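Local coordinates for putative iron binding protein (Bordetella pertussis Tohama I, PDB 1Y9U), which probably binds ferric iron in the periplasm through tyrosine side chains, as a solute-binding protein of the bacterial iron-uptake type, at residues W99-L104 and Y277-G282; S9-R14 and V37-G42; K162-V167 and E314-V319. One frame throughout, in Å; residues are numbered along the deposited sequence.

Contact 1 (W99-L104 and Y277-G282); sequences WYALSL and YPVRAG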
loop_
_atom_site.group_PDB
_atom_site.type_symbol
_atom_site.label_atom_id
_atom_site.label_comp_id
_atom_site.label_asym_id
_atom_site.label_seq_id
_atom_site.Cartn_x
_atom_site.Cartn_y
_atom_site.Cartn_z
ATOM N N TRP A 99 -4.012 3.752 15.096
ATOM C CA TRP A 99 -4.303 3.238 13.747
ATOM C C TRP A 99 -3.547 1.929 13.590
ATOM O O TRP A 99 -2.577 1.680 14.289
ATOM C CB TRP A 99 -3.876 4.217 12.629
ATOM C CG TRP A 99 -2.451 4.614 12.685
ATOM C CD1 TRP A 99 -1.927 5.715 13.301
ATOM C CD2 TRP A 99 -1.346 3.930 12.097
ATOM N NE1 TRP A 99 -0.565 5.728 13.172
ATOM C CE2 TRP A 99 -0.179 4.652 12.420
ATOM C CE3 TRP A 99 -1.212 2.759 11.338
ATOM C CZ2 TRP A 99 1.091 4.245 12.013
ATOM C CZ3 TRP A 99 0.047 2.353 10.949
ATOM C CH2 TRP A 99 1.185 3.089 11.294
ATOM N N TYR A 100 -4.009 1.101 12.670
ATOM C CA TYR A 100 -3.437 -0.212 12.452
ATOM C C TYR A 100 -3.410 -0.569 10.966
ATOM O O TYR A 100 -4.418 -0.409 10.293
ATOM C CB TYR A 100 -4.308 -1.249 13.148
ATOM C CG TYR A 100 -4.244 -1.222 14.640
ATOM C CD1 TYR A 100 -5.137 -0.462 15.373
ATOM C CD2 TYR A 100 -3.303 -1.985 15.314
ATOM C CE1 TYR A 100 -5.063 -0.454 16.782
ATOM C CE2 TYR A 100 -3.230 -1.986 16.691
ATOM C CZ TYR A 100 -4.096 -1.239 17.404
ATOM O OH TYR A 100 -4.015 -1.295 18.776
ATOM N N ALA A 101 -2.276 -1.062 10.467
ATOM C CA ALA A 101 -2.226 -1.641 9.120
ATOM C C ALA A 101 -3.038 -2.921 9.055
ATOM O O ALA A 101 -3.063 -3.702 9.996
ATOM C CB ALA A 101 -0.790 -1.927 8.694
ATOM N N LEU A 102 -3.699 -3.112 7.918
ATOM C CA LEU A 102 -4.442 -4.324 7.584
ATOM C C LEU A 102 -3.873 -5.087 6.399
ATOM O O LEU A 102 -4.079 -6.303 6.313
ATOM C CB LEU A 102 -5.907 -3.984 7.314
ATOM C CG LEU A 102 -6.685 -3.369 8.482
ATOM C CD1 LEU A 102 -8.101 -3.048 8.024
ATOM C CD2 LEU A 102 -6.740 -4.289 9.696
ATOM N N SER A 103 -3.148 -4.409 5.499
ATOM C CA SER A 103 -2.465 -5.098 4.418
ATOM C C SER A 103 -1.298 -4.252 3.966
ATOM O O SER A 103 -1.241 -3.063 4.260
ATOM C CB SER A 103 -3.400 -5.345 3.245
ATOM O OG SER A 103 -3.752 -4.118 2.633
ATOM N N LEU A 104 -0.365 -4.887 3.263
ATOM C CA LEU A 104 0.867 -4.257 2.798
ATOM C C LEU A 104 0.848 -4.129 1.288
ATOM O O LEU A 104 0.458 -5.070 0.585
ATOM C CB LEU A 104 2.106 -5.050 3.209
ATOM C CG LEU A 104 2.146 -5.493 4.671
ATOM C CD1 LEU A 104 3.430 -6.262 4.941
ATOM C CD2 LEU A 104 2.001 -4.318 5.620
ATOM N N TYR A 277 -0.584 -8.040 0.351
ATOM C CA TYR A 277 0.090 -8.942 1.278
ATOM C C TYR A 277 -0.544 -8.753 2.648
ATOM O O TYR A 277 -0.655 -7.636 3.121
ATOM C CB TYR A 277 1.599 -8.640 1.289
ATOM C CG TYR A 277 2.469 -9.814 1.728
ATOM C CD1 TYR A 277 3.097 -10.642 0.794
ATOM C CD2 TYR A 277 2.651 -10.102 3.076
ATOM C CE1 TYR A 277 3.889 -11.693 1.188
ATOM C CE2 TYR A 277 3.427 -11.185 3.475
ATOM C CZ TYR A 277 4.048 -11.961 2.527
ATOM O OH TYR A 277 4.827 -13.040 2.925
ATOM N N PRO A 278 -0.947 -9.834 3.315
ATOM C CA PRO A 278 -1.582 -9.683 4.625
ATOM C C PRO A 278 -0.612 -9.171 5.674
ATOM O O PRO A 278 0.567 -9.468 5.630
ATOM C CB PRO A 278 -2.054 -11.092 4.967
ATOM C CG PRO A 278 -1.466 -11.993 3.983
ATOM C CD PRO A 278 -0.828 -11.234 2.895
ATOM N N VAL A 279 -1.118 -8.408 6.624
ATOM C CA VAL A 279 -0.275 -7.978 7.747
ATOM C C VAL A 279 0.013 -9.110 8.742
ATOM O O VAL A 279 1.068 -9.146 9.354
ATOM C CB VAL A 279 -0.892 -6.746 8.483
ATOM C CG1 VAL A 279 -2.168 -7.096 9.254
ATOM C CG2 VAL A 279 0.119 -6.105 9.404
ATOM N N ARG A 280 -0.947 -10.014 8.915
ATOM C CA ARG A 280 -0.834 -11.089 9.894
ATOM C C ARG A 280 0.083 -12.177 9.368
ATOM O O ARG A 280 -0.089 -12.646 8.243
ATOM C CB ARG A 280 -2.219 -11.671 10.157
ATOM C CG ARG A 280 -2.273 -12.784 11.185
ATOM C CD ARG A 280 -3.578 -13.517 11.157
ATOM N NE ARG A 280 -3.652 -14.556 12.192
ATOM C CZ ARG A 280 -4.135 -14.391 13.411
ATOM N NH1 ARG A 280 -4.653 -13.252 13.774
ATOM N NH2 ARG A 280 -4.092 -15.404 14.278
ATOM N N ALA A 281 1.050 -12.605 10.188
ATOM C CA ALA A 281 1.928 -13.715 9.832
ATOM C C ALA A 281 1.141 -15.024 9.652
ATOM O O ALA A 281 0.146 -15.259 10.344
ATOM C CB ALA A 281 2.984 -13.912 10.918
ATOM N N GLY A 282 1.608 -15.890 8.763
ATOM C CA GLY A 282 1.052 -17.209 8.617
ATOM C C GLY A 282 -0.267 -17.296 7.905
ATOM O O GLY A 282 -1.008 -18.255 8.076
#
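Tyr-277 pairs with Leu-104 through both of its backbone polar groups. Its N donates to Leu-104 O over 3.2 Å, and its O accepts from Leu-104 N at 2.8 Å, the N-H pointing at the oxygen to within 16° of straight. This two-bond ring is an antiparallel hydrogen-bonded pair, and the two side chains start off the same face of the sheet, with Tyr-277 CB 4.1 Å from Leu-104 CB. Beyond that the phenol leads away: its CG stands opposite the backbone N (chi1 -156°), and of residues 99-104 Leu-104 CD1 comes nearest the ring, obliquely.

Pro-278 follows opposite Ser-103 in a non-hydrogen-bonded pair, their CA atoms 4.7 Å apart. Its ring turns from the strand and packs on Val-283 and Leu-285. Against its other neighbour, strand 237-245, the 100-104 strand has a classic beta bulge, Leu-102 and Ser-103 both facing Ser-240. Ser-103 OG bonds to Ser-240 and Glu-276.

At Val-279 the pairing has ended and the side chain takes over. Its CG1, held between the backbone N and carbonyl carbon (chi1 70°), lies 3.6 Å from both Ala-101 O and Leu-102 O, while CG2 meets Ala-101 CB at 4.3 Å.

Gln-267 NE2 bonds to Leu-102 O, but Ala-101 O is buried without a polar partner. The Tyr-277 and Leu-104 amides thus fix the register, and beyond them the chains meet by van der Waals packing alone.

Contact 2 (S9-R14 and V37-G42); sequences SLYTTR and VFVKDG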
loop_
_atom_site.group_PDB
_atom_site.type_symbol
_atom_site.label_atom_id
_atom_site.label_comp_id
_atom_site.label_asym_id
_atom_site.label_seq_id
_atom_site.Cartn_x
_atom_site.Cartn_y
_atom_site.Cartn_z
ATOM N N SER A 9 -20.869 0.413 12.189
ATOM C CA SER A 9 -20.784 1.127 10.924
ATOM C C SER A 9 -19.331 1.299 10.464
ATOM O O SER A 9 -18.522 1.908 11.136
ATOM C CB SER A 9 -21.477 2.488 11.021
ATOM O OG SER A 9 -22.867 2.313 11.244
ATOM N N LEU A 10 -19.039 0.753 9.292
ATOM C CA LEU A 10 -17.709 0.860 8.680
ATOM C C LEU A 10 -17.732 1.916 7.599
ATOM O O LEU A 10 -18.394 1.735 6.591
ATOM C CB LEU A 10 -17.317 -0.480 8.076
ATOM C CG LEU A 10 -15.986 -0.505 7.295
ATOM C CD1 LEU A 10 -14.796 -0.232 8.202
ATOM C CD2 LEU A 10 -15.834 -1.835 6.576
ATOM N N TYR A 11 -17.017 3.008 7.816
ATOM C CA TYR A 11 -16.814 4.012 6.772
ATOM C C TYR A 11 -15.513 3.656 6.065
ATOM O O TYR A 11 -14.467 3.623 6.701
ATOM C CB TYR A 11 -16.673 5.416 7.365
ATOM C CG TYR A 11 -17.959 6.113 7.793
ATOM C CD1 TYR A 11 -19.033 5.415 8.344
ATOM C CD2 TYR A 11 -18.076 7.487 7.670
ATOM C CE1 TYR A 11 -20.180 6.078 8.743
ATOM C CE2 TYR A 11 -19.220 8.146 8.070
ATOM C CZ TYR A 11 -20.258 7.437 8.594
ATOM O OH TYR A 11 -21.390 8.106 8.996
ATOM N N THR A 12 -15.583 3.432 4.754
ATOM C CA THR A 12 -14.447 2.915 3.991
ATOM C C THR A 12 -14.265 3.617 2.666
ATOM O O THR A 12 -15.226 3.836 1.946
ATOM C CB THR A 12 -14.607 1.414 3.748
ATOM O OG1 THR A 12 -13.560 0.954 2.868
ATOM C CG2 THR A 12 -15.960 1.074 3.075
ATOM N N THR A 13 -13.014 3.936 2.337
ATOM C CA THR A 13 -12.683 4.473 1.022
ATOM C C THR A 13 -12.298 3.352 0.062
ATOM O O THR A 13 -12.009 3.607 -1.119
ATOM C CB THR A 13 -11.546 5.499 1.107
ATOM O OG1 THR A 13 -10.310 4.832 1.423
ATOM C CG2 THR A 13 -11.765 6.542 2.230
ATOM N N ARG A 14 -12.231 2.120 0.570
ATOM C CA ARG A 14 -12.029 0.930 -0.260
ATOM C C ARG A 14 -13.364 0.411 -0.767
ATOM O O ARG A 14 -14.310 0.297 0.027
ATOM C CB ARG A 14 -11.341 -0.178 0.550
ATOM C CG ARG A 14 -10.057 0.248 1.215
ATOM C CD ARG A 14 -9.043 -0.887 1.295
ATOM N NE ARG A 14 -8.398 -1.062 -0.015
ATOM C CZ ARG A 14 -7.339 -1.835 -0.233
ATOM N NH1 ARG A 14 -6.815 -2.564 0.741
ATOM N NH2 ARG A 14 -6.815 -1.897 -1.431
ATOM N N VAL A 37 -20.481 1.876 4.667
ATOM C CA VAL A 37 -20.622 3.224 4.129
ATOM C C VAL A 37 -19.396 3.556 3.284
ATOM O O VAL A 37 -18.327 3.842 3.807
ATOM C CB VAL A 37 -20.810 4.271 5.240
ATOM C CG1 VAL A 37 -20.899 5.682 4.646
ATOM C CG2 VAL A 37 -22.076 3.963 6.056
ATOM N N PHE A 38 -19.583 3.551 1.967
ATOM C CA PHE A 38 -18.516 3.820 1.020
ATOM C C PHE A 38 -18.321 5.328 0.886
ATOM O O PHE A 38 -19.266 6.068 0.527
ATOM C CB PHE A 38 -18.860 3.183 -0.321
ATOM C CG PHE A 38 -17.846 3.448 -1.413
ATOM C CD1 PHE A 38 -16.493 3.215 -1.213
ATOM C CD2 PHE A 38 -18.257 3.914 -2.655
ATOM C CE1 PHE A 38 -15.582 3.462 -2.219
ATOM C CE2 PHE A 38 -17.335 4.166 -3.654
ATOM C CZ PHE A 38 -16.008 3.927 -3.439
ATOM N N VAL A 39 -17.114 5.789 1.175
ATOM C CA VAL A 39 -16.747 7.196 1.066
ATOM C C VAL A 39 -15.590 7.327 0.066
ATOM O O VAL A 39 -14.412 7.197 0.430
ATOM C CB VAL A 39 -16.359 7.786 2.437
ATOM C CG1 VAL A 39 -16.077 9.270 2.328
ATOM C CG2 VAL A 39 -17.457 7.508 3.482
ATOM N N LYS A 40 -15.931 7.578 -1.195
ATOM C CA LYS A 40 -14.942 7.587 -2.286
ATOM C C LYS A 40 -13.744 8.529 -2.009
ATOM O O LYS A 40 -12.572 8.151 -2.175
ATOM C CB LYS A 40 -15.625 7.913 -3.627
ATOM C CG LYS A 40 -16.497 9.186 -3.634
ATOM C CD LYS A 40 -17.986 8.918 -3.921
ATOM C CE LYS A 40 -18.811 8.738 -2.631
ATOM N NZ LYS A 40 -20.233 9.118 -2.851
ATOM N N ASP A 41 -14.035 9.738 -1.552
ATOM C CA ASP A 41 -12.984 10.650 -1.096
ATOM C C ASP A 41 -13.504 11.581 0.001
ATOM O O ASP A 41 -14.701 11.627 0.262
ATOM C CB ASP A 41 -12.408 11.443 -2.279
ATOM C CG ASP A 41 -10.895 11.339 -2.366
ATOM O OD1 ASP A 41 -10.209 11.827 -1.435
ATOM O OD2 ASP A 41 -10.304 10.776 -3.314
ATOM N N GLY A 42 -12.590 12.270 0.675
ATOM C CA GLY A 42 -12.939 13.215 1.722
ATOM C C GLY A 42 -13.471 12.564 2.988
ATOM O O GLY A 42 -14.398 13.075 3.616
HETATM O O HOH W 1 -11.647 5.761 -2.693
#
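A beta-alpha-beta crossover brings these segments together: strand 7-12 runs into helix 20-30 and returns as strand 33-38, parallel to the first and beside it. Three backbone bonds join the two segments. Val-37 N donates to Leu-10 O at 2.8 Å, Thr-12 N to Val-37 O at 2.9 Å, and Val-39 N to Thr-12 O at 2.8 Å. The last is almost straight at its hydrogen (175°), yet its donor sits above the carbonyl plane, 35° out of it.

Tyr-11 and Val-37 lie side by side on one face of the sheet. Val-37 CG1 is 4.1 Å from the Tyr-11 ring centroid and nearly on the ring normal, a CH-pi contact; the phenol OH goes on to Glu-50. Thr-12 and Phe-38 occupy the other face. Phe-38 CG is anti to the backbone N (chi1 177°), and the ring reaches just past the end of the first strand, with CE1 3.7 Å from Thr-13 O, which lies at the ring edge.

Past the strands, Thr-13 CG2 presses on Val-39 O at 3.3 Å. A water donates to both Thr-13 O and Lys-40 O. Thr-12 OG1 accepts from Arg-14 N in an ST turn. The Arg-14 side chain, salt-bridged to Glu-276, comes within about 6 Å of that of Tyr-199, an iron ligand, though no iron is bound here. Parallel strands whose C-terminal ends and following loops face the ligand cleft are typical of periplasmic binding proteins.

Contact 3 (K162-V167 and E314-V319); sequences KWLRGV and ELVDKV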
loop_
_atom_site.group_PDB
_atom_site.type_symbol
_atom_site.label_atom_id
_atom_site.label_comp_id
_atom_site.label_asym_id
_atom_site.label_seq_id
_atom_site.Cartn_x
_atom_site.Cartn_y
_atom_site.Cartn_z
ATOM N N LYS A 162 20.110 12.817 -5.463
ATOM C CA LYS A 162 21.003 12.234 -6.451
ATOM C C LYS A 162 20.353 11.018 -7.099
ATOM O O LYS A 162 20.449 10.844 -8.298
ATOM C CB LYS A 162 22.343 11.863 -5.805
ATOM C CG LYS A 162 23.261 10.999 -6.652
ATOM C CD LYS A 162 24.698 10.998 -6.105
ATOM C CE LYS A 162 25.660 10.733 -7.220
ATOM N NZ LYS A 162 26.146 11.977 -7.900
ATOM N N TRP A 163 19.681 10.190 -6.292
ATOM C CA TRP A 163 18.926 9.056 -6.821
ATOM C C TRP A 163 17.861 9.514 -7.799
ATOM O O TRP A 163 17.758 8.986 -8.895
ATOM C CB TRP A 163 18.300 8.278 -5.673
ATOM C CG TRP A 163 17.581 7.036 -6.098
ATOM C CD1 TRP A 163 18.154 5.861 -6.422
ATOM C CD2 TRP A 163 16.168 6.867 -6.276
ATOM N NE1 TRP A 163 17.197 4.943 -6.778
ATOM C CE2 TRP A 163 15.962 5.533 -6.679
ATOM C CE3 TRP A 163 15.060 7.699 -6.094
ATOM C CZ2 TRP A 163 14.687 5.008 -6.913
ATOM C CZ3 TRP A 163 13.794 7.183 -6.343
ATOM C CH2 TRP A 163 13.627 5.848 -6.738
ATOM N N LEU A 164 17.065 10.499 -7.411
ATOM C CA LEU A 164 16.019 11.018 -8.286
ATOM C C LEU A 164 16.565 11.512 -9.616
ATOM O O LEU A 164 15.995 11.231 -10.668
ATOM C CB LEU A 164 15.218 12.128 -7.603
ATOM C CG LEU A 164 14.230 11.643 -6.534
ATOM C CD1 LEU A 164 13.774 12.813 -5.690
ATOM C CD2 LEU A 164 13.047 10.902 -7.194
ATOM N N ARG A 165 17.665 12.264 -9.579
ATOM C CA ARG A 165 18.260 12.779 -10.809
ATOM C C ARG A 165 18.785 11.630 -11.700
ATOM O O ARG A 165 18.619 11.667 -12.911
ATOM C CB ARG A 165 19.386 13.749 -10.498
ATOM C CG ARG A 165 18.948 15.067 -9.960
ATOM C CD ARG A 165 20.133 16.049 -9.827
ATOM N NE ARG A 165 19.765 17.186 -9.012
ATOM C CZ ARG A 165 19.017 18.190 -9.439
ATOM N NH1 ARG A 165 18.597 18.252 -10.695
ATOM N NH2 ARG A 165 18.682 19.169 -8.615
ATOM N N GLY A 166 19.360 10.599 -11.097
ATOM C CA GLY A 166 19.890 9.475 -11.841
ATOM C C GLY A 166 18.769 8.637 -12.456
ATOM O O GLY A 166 18.877 8.159 -13.571
ATOM N N VAL A 167 17.685 8.444 -11.701
ATOM C CA VAL A 167 16.537 7.704 -12.211
ATOM C C VAL A 167 15.869 8.473 -13.342
ATOM O O VAL A 167 15.601 7.909 -14.420
ATOM C CB VAL A 167 15.537 7.393 -11.097
ATOM C CG1 VAL A 167 14.217 6.813 -11.650
ATOM C CG2 VAL A 167 16.143 6.424 -10.116
ATOM N N GLU A 314 8.564 17.811 -2.734
ATOM C CA GLU A 314 9.302 19.009 -3.116
ATOM C C GLU A 314 10.611 18.626 -3.804
ATOM O O GLU A 314 11.024 19.322 -4.743
ATOM C CB GLU A 314 9.453 19.963 -1.922
ATOM C CG GLU A 314 8.115 20.634 -1.628
ATOM C CD GLU A 314 7.980 21.322 -0.271
ATOM O OE1 GLU A 314 8.953 21.372 0.513
ATOM O OE2 GLU A 314 6.862 21.827 -0.004
ATOM N N LEU A 315 11.242 17.525 -3.391
ATOM C CA LEU A 315 12.465 17.055 -4.059
ATOM C C LEU A 315 12.160 16.578 -5.486
ATOM O O LEU A 315 12.896 16.845 -6.426
ATOM C CB LEU A 315 13.141 15.932 -3.278
ATOM C CG LEU A 315 14.231 16.202 -2.257
ATOM C CD1 LEU A 315 14.837 14.878 -1.854
ATOM C CD2 LEU A 315 15.306 17.161 -2.772
ATOM N N VAL A 316 11.070 15.851 -5.662
ATOM C CA VAL A 316 10.659 15.408 -6.976
ATOM C C VAL A 316 10.481 16.603 -7.918
ATOM O O VAL A 316 10.932 16.577 -9.066
ATOM C CB VAL A 316 9.367 14.551 -6.862
ATOM C CG1 VAL A 316 8.713 14.334 -8.232
ATOM C CG2 VAL A 316 9.651 13.205 -6.179
ATOM N N ASP A 317 9.875 17.672 -7.406
ATOM C CA ASP A 317 9.676 18.887 -8.195
ATOM C C ASP A 317 10.993 19.627 -8.484
ATOM O O ASP A 317 11.191 20.107 -9.608
ATOM C CB ASP A 317 8.690 19.824 -7.512
ATOM C CG ASP A 317 8.132 20.839 -8.443
ATOM O OD1 ASP A 317 7.529 20.465 -9.482
ATOM O OD2 ASP A 317 8.238 22.049 -8.198
ATOM N N LYS A 318 11.889 19.656 -7.499
ATOM C CA LYS A 318 13.200 20.299 -7.644
ATOM C C LYS A 318 13.952 19.732 -8.828
ATOM O O LYS A 318 14.536 20.459 -9.619
ATOM C CB LYS A 318 14.029 20.097 -6.372
ATOM C CG LYS A 318 15.428 20.761 -6.400
ATOM C CD LYS A 318 16.259 20.433 -5.177
ATOM C CE LYS A 318 17.568 21.227 -5.177
ATOM N NZ LYS A 318 18.424 20.842 -4.051
ATOM N N VAL A 319 13.938 18.413 -8.961
ATOM C CA VAL A 319 14.680 17.749 -10.019
ATOM C C VAL A 319 13.947 17.708 -11.365
ATOM O O VAL A 319 14.508 17.220 -12.358
ATOM C CB VAL A 319 15.164 16.325 -9.616
ATOM C CG1 VAL A 319 15.859 16.336 -8.272
ATOM C CG2 VAL A 319 14.040 15.313 -9.632
HETATM O O HOH W 2 16.707 20.384 -11.517
#
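Two helices pack here, 157-170 and the C-terminal helix 303-318, their local axes 9.8 Å apart and inclined at -47°. Leu-164 and Val-319 sit at the middle of the interface. Leu-164 CB touches Val-319 CG2 at 4.0 Å, while Leu-164 CD1 reaches further across the groove, 4.0 Å from Leu-315 CB and 4.2 Å from Val-316 CG2; the Leu-164 and Leu-315 side chains cross at about a right angle. Val-148 and Ile-152 of helix 142-155 join this apolar patch, the first against Leu-164 and the second against Leu-315.

Arg-165 closes the solvent side. Its chain is extended from CG to NE and runs over Val-319, with CG 3.7 Å from Val-319 CG1. The same methyl lies under the centre of one guanidinium face, 3.8 Å from the plane. At the guanidinium edge, a water accepts from Arg-165 NH1 at 3.0 Å and donates to Lys-318 O. Lys-318 CE approaches the edge at its other end, 4.2 Å from Arg-165 NH2.

Arg-165 NH2 and Lys-318 NZ are near neighbours of like charge, but each forms a salt bridge with Glu-161, through OE1 and OE2 respectively. That shared carboxylate probably offsets their repulsion. The joint is thus apolar inside, with an arginine laid flat on a valine at its margin; water links the two segments, and the Lys-318 to Glu-161 salt bridge ties the helices directly.

In the fold
Contacts 1 and 2 belong to the same mixed sheet and touch where Arg-14 packs against Ser-103; both residues also reach Glu-276, Arg-14 by a salt bridge. Contact 1 is buried, about 10 Å from the centre of the chain, while contact 2 is only partly buried at about 17 Å. Both are held chiefly by backbone hydrogen bonds, antiparallel in the first and parallel in the second, with side-chain packing added. Contact 3, also partly buried, lies farther out, about 22 Å from the centre and across it from contact 1. It joins two helices through a buried apolar centre, with water and salt bridges at its exposed edge.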